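Local atomic coordinates of protein stn1 (Schizosaccharomyces pombe, PDB entry 3KF6), a protein that binds single-stranded telomeric DNA and, as the partner of Ten1 in an Rpa2-Rpa3-like complex, is required for telomere maintenance. Residues P20-D25 / V70-G75; I50-Y55 / V103-K108; L78-I83 / V116-Q121. All blocks are in the same frame, centred on the assembly; numbering follows the deposited sequence.

In this N-terminal OB-fold domain of Stn1, residues 20-25 come first, and interaction 1 closes a long loop by joining them to 70-75, the end of strand 65-71 and the turn after it. Before that loop is complete the chain has passed through 50-55, whose partner 103-108 arrives only later, so interaction 2 crosses interaction 1. Strand 77-83 follows the turn almost at once, and its residues 78-83 pair with 116-121 in interaction 3, in series after interaction 1 but crossing interaction 2. Together they tie the N-terminal helix 23-26 to the barrel and join strands distant in sequence: 49-62 with 102-110, and 77-83 with 117-120.

Interaction 1 (P20-D25 / V70-G75); sequences PMFISD and VDDCSG
The Phe22 ring turns its edge, not a face, to the Asp72 carboxylate, whose OD2 lies near the ring plane, 3.6 Å from Phe22 CD2; the two planes stand 65° apart. Asp72 belongs to an Asx turn in the loop after strand 65-71, which receives the start of helix 23-26, where Phe22 is the N-cap residue. Phenylalanine has no side-chain acceptor for the first helical N-H groups; the loop supplies two. Chi1 of 65° holds Asp72 CG between its backbone N and carbonyl carbon, turning the carboxylate to the helix start. Asp72 OD2 accepts an almost straight bond from Ile23 N (2.7 Å) on its syn side, tilted 23° from the carboxylate plane, while Ser74 OG accepts from Ser24 N at 2.9 Å. A water lies within hydrogen-bonding distance of Asp72 OD2 and Met21 O, which Arg139 also binds. Aspartate suits the spot because its two oxygens serve helix and loop at once; the helix start may slightly stabilise its charge. Ile23 slides past, its CD1 3.3 Å from Val70 O. Asp71 binds Ser6 and Ala7 of the Ten1 chain. Asp72 OD1 is gripped from within the loop: Ser74 N comes from above the carboxylate plane, and Ser74 OG donates to the syn lone pair at 2.6 Å.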
loop_
_atom_site.group_PDB
_atom_site.type_symbol
_atom_site.label_atom_id
_atom_site.label_comp_id
_atom_site.label_asym_id
_atom_site.label_seq_id
_atom_site.Cartn_x
_atom_site.Cartn_y
_atom_site.Cartn_z
ATOM N N PRO A 20 12.490 4.797 6.629
ATOM C CA PRO A 20 11.270 4.657 5.825
ATOM C C PRO A 20 11.528 3.482 4.871
ATOM O O PRO A 20 12.470 3.511 4.080
ATOM C CB PRO A 20 11.174 6.005 5.115
ATOM C CG PRO A 20 12.622 6.378 4.914
ATOM C CD PRO A 20 13.273 5.982 6.221
ATOM N N MET A 21 10.699 2.446 4.947
ATOM C CA MET A 21 10.912 1.258 4.124
ATOM C C MET A 21 9.681 0.711 3.415
ATOM O O MET A 21 8.547 0.988 3.804
ATOM C CB MET A 21 11.465 0.125 4.996
ATOM C CG MET A 21 12.802 0.401 5.657
ATOM S SD MET A 21 13.316 -1.007 6.699
ATOM C CE MET A 21 13.643 -2.249 5.454
ATOM N N PHE A 22 9.929 -0.080 2.374
ATOM C CA PHE A 22 8.866 -0.763 1.649
ATOM C C PHE A 22 8.683 -2.073 2.403
ATOM O O PHE A 22 9.649 -2.640 2.919
ATOM C CB PHE A 22 9.278 -1.055 0.205
ATOM C CG PHE A 22 9.178 0.134 -0.699
ATOM C CD1 PHE A 22 10.302 0.623 -1.359
ATOM C CD2 PHE A 22 7.953 0.770 -0.894
ATOM C CE1 PHE A 22 10.207 1.732 -2.205
ATOM C CE2 PHE A 22 7.849 1.879 -1.740
ATOM C CZ PHE A 22 8.979 2.359 -2.394
ATOM N N ILE A 23 7.450 -2.559 2.455
ATOM C CA ILE A 23 7.147 -3.781 3.181
ATOM C C ILE A 23 7.921 -5.004 2.702
ATOM O O ILE A 23 8.347 -5.819 3.517
ATOM C CB ILE A 23 5.620 -4.022 3.172
ATOM C CG1 ILE A 23 4.961 -2.939 4.036
ATOM C CG2 ILE A 23 5.280 -5.423 3.687
ATOM C CD1 ILE A 23 3.442 -2.885 3.937
ATOM N N SER A 24 8.123 -5.131 1.395
ATOM C CA SER A 24 8.869 -6.275 0.883
ATOM C C SER A 24 10.281 -6.294 1.481
ATOM O O SER A 24 10.833 -7.361 1.737
ATOM C CB SER A 24 8.948 -6.226 -0.642
ATOM O OG SER A 24 9.622 -5.064 -1.077
ATOM N N ASP A 25 10.859 -5.117 1.712
ATOM C CA ASP A 25 12.203 -5.044 2.283
ATOM C C ASP A 25 12.179 -5.331 3.779
ATOM O O ASP A 25 13.146 -5.864 4.338
ATOM C CB ASP A 25 12.835 -3.671 2.009
ATOM C CG ASP A 25 13.186 -3.482 0.542
ATOM O OD1 ASP A 25 13.686 -4.453 -0.070
ATOM O OD2 ASP A 25 12.976 -2.374 0.003
ATOM N N VAL A 70 -1.427 -4.139 6.218
ATOM C CA VAL A 70 -1.190 -3.028 5.298
ATOM C C VAL A 70 -0.476 -3.475 4.030
ATOM O O VAL A 70 0.434 -4.301 4.081
ATOM C CB VAL A 70 -0.355 -1.933 6.001
ATOM C CG1 VAL A 70 -0.106 -0.755 5.058
ATOM C CG2 VAL A 70 -1.091 -1.462 7.261
ATOM N N ASP A 71 -0.897 -2.915 2.897
ATOM C CA ASP A 71 -0.313 -3.243 1.601
ATOM C C ASP A 71 0.243 -1.981 0.952
ATOM O O ASP A 71 -0.484 -1.008 0.783
ATOM C CB ASP A 71 -1.391 -3.847 0.691
ATOM C CG ASP A 71 -0.848 -4.287 -0.658
ATOM O OD1 ASP A 71 0.386 -4.380 -0.798
ATOM O OD2 ASP A 71 -1.659 -4.559 -1.573
ATOM N N ASP A 72 1.527 -1.988 0.605
ATOM C CA ASP A 72 2.117 -0.835 -0.073
ATOM C C ASP A 72 2.464 -1.188 -1.528
ATOM O O ASP A 72 3.206 -0.466 -2.194
ATOM C CB ASP A 72 3.359 -0.336 0.677
ATOM C CG ASP A 72 4.484 -1.340 0.680
ATOM O OD1 ASP A 72 4.278 -2.462 0.173
ATOM O OD2 ASP A 72 5.578 -1.007 1.199
ATOM N N CYS A 73 1.904 -2.303 -2.001
ATOM C CA CYS A 73 2.097 -2.799 -3.367
ATOM C C CYS A 73 3.516 -3.251 -3.665
ATOM O O CYS A 73 3.881 -3.420 -4.828
ATOM C CB CYS A 73 1.690 -1.736 -4.396
ATOM S SG CYS A 73 -0.030 -1.193 -4.257
ATOM N N SER A 74 4.317 -3.464 -2.627
ATOM C CA SER A 74 5.695 -3.889 -2.847
ATOM C C SER A 74 5.852 -5.394 -3.051
ATOM O O SER A 74 6.967 -5.880 -3.224
ATOM C CB SER A 74 6.578 -3.425 -1.681
ATOM O OG SER A 74 6.204 -4.072 -0.478
ATOM N N GLY A 75 4.742 -6.128 -3.033
ATOM C CA GLY A 75 4.805 -7.567 -3.234
ATOM C C GLY A 75 4.516 -8.386 -1.994
ATOM O O GLY A 75 4.345 -9.607 -2.076
HETATM O O HOH W 1 5.884 1.169 3.035
HETATM O O HOH W 2 9.251 -5.229 -4.473
#

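Interaction 2 (I50-Y55 / V103-K108); sequences IQIVGY and VCVFGK
Two antiparallel strands of the OB-fold barrel meet here, with their N-to-C directions 159° apart. Three hydrogen-bonded pairs, Ile50 with Gly107, Ile52 with Val105 and Gly54 with Val103, each carry both N-H...O=C bonds, for instance Ile50 N to Gly107 O at 2.8 Å. Between them, the CA atoms of Gln51, Val53, Cys104 and Phe106 each point a C-H at a carbonyl of a neighbouring hydrogen-bonded pair; Gln51 CA to Val105 O, 3.1 Å, is the shortest. On the Ile52 face, branched aliphatic residues fill the barrel interior: Ile52 and Val105 lie side by side, chi1 of 60° putting CG1 of the isoleucine between its backbone N and carbonyl carbon and chi2 of 90° turning CD1 to Val105 CB (4.0 Å). At Gly54 and Gly107, where a side chain would have pointed to this face, the backbone is almost fully stretched; at Gly54 this leaves room for Val70 to pack on the main chain. The other face is more mixed. Gln51 stands up from the sheet, its amide NE2 coming 3.5 Å from the diagonally placed Cys104 SG, while Val53 CG2 touches the same sulfur at 3.9 Å. Phe106 turns its ring edge to Gln51 CB. Helix 130-153 covers part of this face, Arg139 binding Gln51 OE1; strand 122-126 pairs antiparallel with 102-110, and inside the barrel Leu118 packs against Ile52 and Val105.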
loop_
_atom_site.group_PDB
_atom_site.type_symbol
_atom_site.label_atom_id
_atom_site.label_comp_id
_atom_site.label_asym_id
_atom_site.label_seq_id
_atom_site.Cartn_x
_atom_site.Cartn_y
_atom_site.Cartn_z
ATOM N N ILE A 50 11.145 1.533 12.245
ATOM C CA ILE A 50 10.770 1.640 10.836
ATOM C C ILE A 50 9.449 2.372 10.611
ATOM O O ILE A 50 8.591 2.420 11.495
ATOM C CB ILE A 50 10.635 0.222 10.229
ATOM C CG1 ILE A 50 11.957 -0.530 10.380
ATOM C CG2 ILE A 50 10.226 0.300 8.766
ATOM C CD1 ILE A 50 11.871 -1.981 9.992
ATOM N N GLN A 51 9.294 2.934 9.414
ATOM C CA GLN A 51 8.065 3.625 9.043
ATOM C C GLN A 51 7.578 3.014 7.729
ATOM O O GLN A 51 8.367 2.816 6.801
ATOM C CB GLN A 51 8.322 5.118 8.830
ATOM C CG GLN A 51 7.056 5.930 8.563
ATOM C CD GLN A 51 7.354 7.278 7.927
ATOM O OE1 GLN A 51 7.790 7.350 6.778
ATOM N NE2 GLN A 51 7.128 8.353 8.676
ATOM N N ILE A 52 6.288 2.704 7.657
ATOM C CA ILE A 52 5.713 2.152 6.438
ATOM C C ILE A 52 4.462 2.944 6.075
ATOM O O ILE A 52 3.856 3.598 6.931
ATOM C CB ILE A 52 5.371 0.633 6.578
ATOM C CG1 ILE A 52 4.350 0.391 7.695
ATOM C CG2 ILE A 52 6.638 -0.157 6.866
ATOM C CD1 ILE A 52 2.922 0.444 7.237
ATOM N N VAL A 53 4.101 2.909 4.795
ATOM C CA VAL A 53 2.927 3.628 4.315
ATOM C C VAL A 53 2.181 2.766 3.308
ATOM O O VAL A 53 2.774 2.281 2.341
ATOM C CB VAL A 53 3.317 4.951 3.605
ATOM C CG1 VAL A 53 2.073 5.596 3.012
ATOM C CG2 VAL A 53 3.986 5.907 4.585
ATOM N N GLY A 54 0.882 2.588 3.520
ATOM C CA GLY A 54 0.106 1.771 2.601
ATOM C C GLY A 54 -1.363 1.784 2.962
ATOM O O GLY A 54 -1.753 2.442 3.925
ATOM N N TYR A 55 -2.188 1.075 2.197
ATOM C CA TYR A 55 -3.617 1.053 2.498
ATOM C C TYR A 55 -3.953 -0.168 3.349
ATOM O O TYR A 55 -3.238 -1.170 3.324
ATOM C CB TYR A 55 -4.463 1.058 1.209
ATOM C CG TYR A 55 -4.422 -0.222 0.399
ATOM C CD1 TYR A 55 -3.461 -0.413 -0.599
ATOM C CD2 TYR A 55 -5.321 -1.259 0.656
ATOM C CE1 TYR A 55 -3.393 -1.616 -1.319
ATOM C CE2 TYR A 55 -5.261 -2.464 -0.057
ATOM C CZ TYR A 55 -4.293 -2.633 -1.036
ATOM O OH TYR A 55 -4.201 -3.841 -1.695
ATOM N N VAL A 103 -2.547 4.602 5.655
ATOM C CA VAL A 103 -1.929 4.976 6.919
ATOM C C VAL A 103 -0.413 5.025 6.831
ATOM O O VAL A 103 0.202 4.327 6.012
ATOM C CB VAL A 103 -2.286 3.985 8.069
ATOM C CG1 VAL A 103 -3.784 4.028 8.364
ATOM C CG2 VAL A 103 -1.838 2.566 7.705
ATOM N N CYS A 104 0.169 5.877 7.671
ATOM C CA CYS A 104 1.613 6.018 7.804
ATOM C C CYS A 104 1.850 5.521 9.231
ATOM O O CYS A 104 1.354 6.113 10.191
ATOM C CB CYS A 104 2.040 7.483 7.690
ATOM S SG CYS A 104 3.788 7.721 8.049
ATOM N N VAL A 105 2.587 4.425 9.362
ATOM C CA VAL A 105 2.840 3.830 10.670
ATOM C C VAL A 105 4.309 3.823 11.060
ATOM O O VAL A 105 5.170 3.456 10.262
ATOM C CB VAL A 105 2.354 2.366 10.705
ATOM C CG1 VAL A 105 2.609 1.763 12.085
ATOM C CG2 VAL A 105 0.876 2.295 10.338
ATOM N N PHE A 106 4.584 4.224 12.299
ATOM C CA PHE A 106 5.946 4.219 12.815
ATOM C C PHE A 106 5.975 3.177 13.924
ATOM O O PHE A 106 5.106 3.179 14.796
ATOM C CB PHE A 106 6.315 5.586 13.392
ATOM C CG PHE A 106 7.701 5.641 13.977
ATOM C CD1 PHE A 106 8.822 5.447 13.171
ATOM C CD2 PHE A 106 7.887 5.875 15.337
ATOM C CE1 PHE A 106 10.109 5.486 13.712
ATOM C CE2 PHE A 106 9.171 5.915 15.887
ATOM C CZ PHE A 106 10.281 5.721 15.072
ATOM N N GLY A 107 6.956 2.283 13.894
ATOM C CA GLY A 107 7.022 1.265 14.928
ATOM C C GLY A 107 8.311 0.479 14.926
ATOM O O GLY A 107 9.248 0.800 14.193
ATOM N N LYS A 108 8.367 -0.551 15.762
ATOM C CA LYS A 108 9.553 -1.387 15.838
ATOM C C LYS A 108 9.243 -2.765 15.291
ATOM O O LYS A 108 8.120 -3.254 15.406
ATOM C CB LYS A 108 10.051 -1.504 17.284
ATOM C CG LYS A 108 9.000 -1.942 18.288
ATOM C CD LYS A 108 9.630 -2.183 19.657
ATOM C CE LYS A 108 8.583 -2.387 20.742
ATOM N NZ LYS A 108 7.828 -1.136 21.036
#

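Interaction 3 (L78-I83 / V116-Q121); sequences LRVVFI and VELIAQ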
loop_
_atom_site.group_PDB
_atom_site.type_symbol
_atom_site.label_atom_id
_atom_site.label_comp_id
_atom_site.label_asym_id
_atom_site.label_seq_id
_atom_site.Cartn_x
_atom_site.Cartn_y
_atom_site.Cartn_z
ATOM N N LEU A 78 2.062 -6.365 5.390
ATOM C CA LEU A 78 2.631 -6.395 6.727
ATOM C C LEU A 78 1.570 -6.287 7.814
ATOM O O LEU A 78 0.675 -5.450 7.737
ATOM C CB LEU A 78 3.629 -5.242 6.879
ATOM C CG LEU A 78 4.402 -5.140 8.199
ATOM C CD1 LEU A 78 5.345 -6.323 8.333
ATOM C CD2 LEU A 78 5.188 -3.831 8.233
ATOM N N ARG A 79 1.678 -7.141 8.828
ATOM C CA ARG A 79 0.752 -7.097 9.946
ATOM C C ARG A 79 1.273 -6.030 10.902
ATOM O O ARG A 79 2.428 -6.085 11.329
ATOM C CB ARG A 79 0.698 -8.454 10.655
ATOM C CG ARG A 79 -0.287 -9.443 10.052
ATOM C CD ARG A 79 -0.187 -10.788 10.774
ATOM N NE ARG A 79 -1.329 -11.665 10.520
ATOM C CZ ARG A 79 -2.518 -11.544 11.105
ATOM N NH1 ARG A 79 -2.740 -10.578 11.987
ATOM N NH2 ARG A 79 -3.488 -12.400 10.813
ATOM N N VAL A 80 0.427 -5.052 11.209
ATOM C CA VAL A 80 0.781 -3.959 12.113
ATOM C C VAL A 80 -0.010 -4.155 13.401
ATOM O O VAL A 80 -1.239 -4.109 13.401
ATOM C CB VAL A 80 0.431 -2.593 11.479
ATOM C CG1 VAL A 80 0.753 -1.454 12.449
ATOM C CG2 VAL A 80 1.210 -2.425 10.187
ATOM N N VAL A 81 0.715 -4.367 14.495
ATOM C CA VAL A 81 0.114 -4.633 15.793
ATOM C C VAL A 81 -0.033 -3.439 16.727
ATOM O O VAL A 81 0.924 -2.705 16.976
ATOM C CB VAL A 81 0.928 -5.709 16.533
ATOM C CG1 VAL A 81 0.276 -6.042 17.860
ATOM C CG2 VAL A 81 1.062 -6.940 15.661
ATOM N N PHE A 82 -1.244 -3.267 17.244
ATOM C CA PHE A 82 -1.551 -2.205 18.197
ATOM C C PHE A 82 -1.873 -2.844 19.546
ATOM O O PHE A 82 -2.960 -3.391 19.729
ATOM C CB PHE A 82 -2.755 -1.385 17.732
ATOM C CG PHE A 82 -2.485 -0.565 16.509
ATOM C CD1 PHE A 82 -2.577 -1.130 15.245
ATOM C CD2 PHE A 82 -2.092 0.768 16.629
ATOM C CE1 PHE A 82 -2.275 -0.380 14.109
ATOM C CE2 PHE A 82 -1.790 1.523 15.504
ATOM C CZ PHE A 82 -1.882 0.946 14.240
ATOM N N ILE A 83 -0.925 -2.791 20.477
ATOM C CA ILE A 83 -1.142 -3.359 21.812
ATOM C C ILE A 83 -2.044 -2.390 22.567
ATOM O O ILE A 83 -1.606 -1.329 23.014
ATOM C CB ILE A 83 0.184 -3.531 22.568
ATOM C CG1 ILE A 83 1.117 -4.438 21.768
ATOM C CG2 ILE A 83 -0.078 -4.142 23.952
ATOM C CD1 ILE A 83 2.530 -4.484 22.295
ATOM N N VAL A 116 7.746 -11.632 10.312
ATOM C CA VAL A 116 7.990 -10.388 11.025
ATOM C C VAL A 116 6.709 -9.564 11.040
ATOM O O VAL A 116 5.874 -9.684 10.147
ATOM C CB VAL A 116 9.107 -9.564 10.341
ATOM C CG1 VAL A 116 8.682 -9.182 8.937
ATOM C CG2 VAL A 116 9.424 -8.319 11.160
ATOM N N GLU A 117 6.554 -8.746 12.072
ATOM C CA GLU A 117 5.391 -7.879 12.207
ATOM C C GLU A 117 5.879 -6.544 12.738
ATOM O O GLU A 117 7.019 -6.425 13.179
ATOM C CB GLU A 117 4.360 -8.489 13.164
ATOM C CG GLU A 117 4.944 -9.015 14.462
ATOM C CD GLU A 117 3.878 -9.492 15.432
ATOM O OE1 GLU A 117 2.936 -10.189 14.995
ATOM O OE2 GLU A 117 3.987 -9.175 16.637
ATOM N N LEU A 118 5.026 -5.532 12.679
ATOM C CA LEU A 118 5.412 -4.215 13.151
ATOM C C LEU A 118 4.567 -3.822 14.353
ATOM O O LEU A 118 3.340 -3.818 14.273
ATOM C CB LEU A 118 5.221 -3.193 12.020
ATOM C CG LEU A 118 5.591 -1.736 12.297
ATOM C CD1 LEU A 118 7.091 -1.609 12.476
ATOM C CD2 LEU A 118 5.124 -0.871 11.122
ATOM N N ILE A 119 5.221 -3.514 15.470
ATOM C CA ILE A 119 4.496 -3.090 16.660
ATOM C C ILE A 119 4.423 -1.576 16.552
ATOM O O ILE A 119 5.438 -0.886 16.647
ATOM C CB ILE A 119 5.238 -3.474 17.958
ATOM C CG1 ILE A 119 5.558 -4.974 17.967
ATOM C CG2 ILE A 119 4.393 -3.069 19.169
ATOM C CD1 ILE A 119 4.352 -5.887 17.860
ATOM N N ALA A 120 3.218 -1.063 16.342
ATOM C CA ALA A 120 3.015 0.369 16.169
ATOM C C ALA A 120 3.267 1.218 17.406
ATOM O O ALA A 120 2.851 0.864 18.508
ATOM C CB ALA A 120 1.601 0.630 15.656
ATOM N N GLN A 121 3.950 2.341 17.205
ATOM C CA GLN A 121 4.220 3.284 18.284
ATOM C C GLN A 121 3.337 4.498 18.030
ATOM O O GLN A 121 2.883 5.165 18.960
ATOM C CB GLN A 121 5.691 3.700 18.307
ATOM C CG GLN A 121 5.971 4.780 19.344
ATOM C CD GLN A 121 7.446 5.045 19.545
ATOM O OE1 GLN A 121 8.154 4.244 20.155
ATOM N NE2 GLN A 121 7.921 6.171 19.025
HETATM O O HOH W 3 3.603 -9.270 8.585
HETATM O O HOH W 4 1.310 -1.008 19.886
#
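Ala120 sets its methyl group as a small bump over one face of the Phe82 ring, a CH-pi contact with CB 3.8 Å from the ring centroid and displaced toward the rim. Chi1 of -68° brings the ring back over the neighbouring strand although the CB bond of Phe82 points away from it, and alanine's short side chain suits this close approach. The same methyl meets Val80 CG1 (3.9 Å), so it sits in the corner formed by ring and valine. At the other end Leu78 crosses Leu118 at about a right angle, its CD2 pressed to Leu118 CB at 3.8 Å; Val80 and Leu118 share this face with Val105 and Ile52 of the barrel interior. On the opposite face Ile119 lies beside Val81, CD1 against CB at 3.7 Å, and its CG2 branch receives Ile83 CD1. Val81 CG2 touches the carboxylate carbon CD of Glu117 (3.8 Å), the side chains passing at a slant; Glu117 OE2 takes a weak bond from Asn110. Three backbone bonds stitch the strands: Leu118 N to Arg79 O, Val81 N to Leu118 O at 2.7 Å, and Ala120 N to Val81 O. This parallel pairing closes an OB barrel. Waters join Arg79 N to Val116 O and Ile83 N to Ala120 O. Cohesion thus rests on main-chain bonds and fitted apolar surfaces rather than charge, since Arg79 NE and Glu117 OE1 remain 6.4 Å apart.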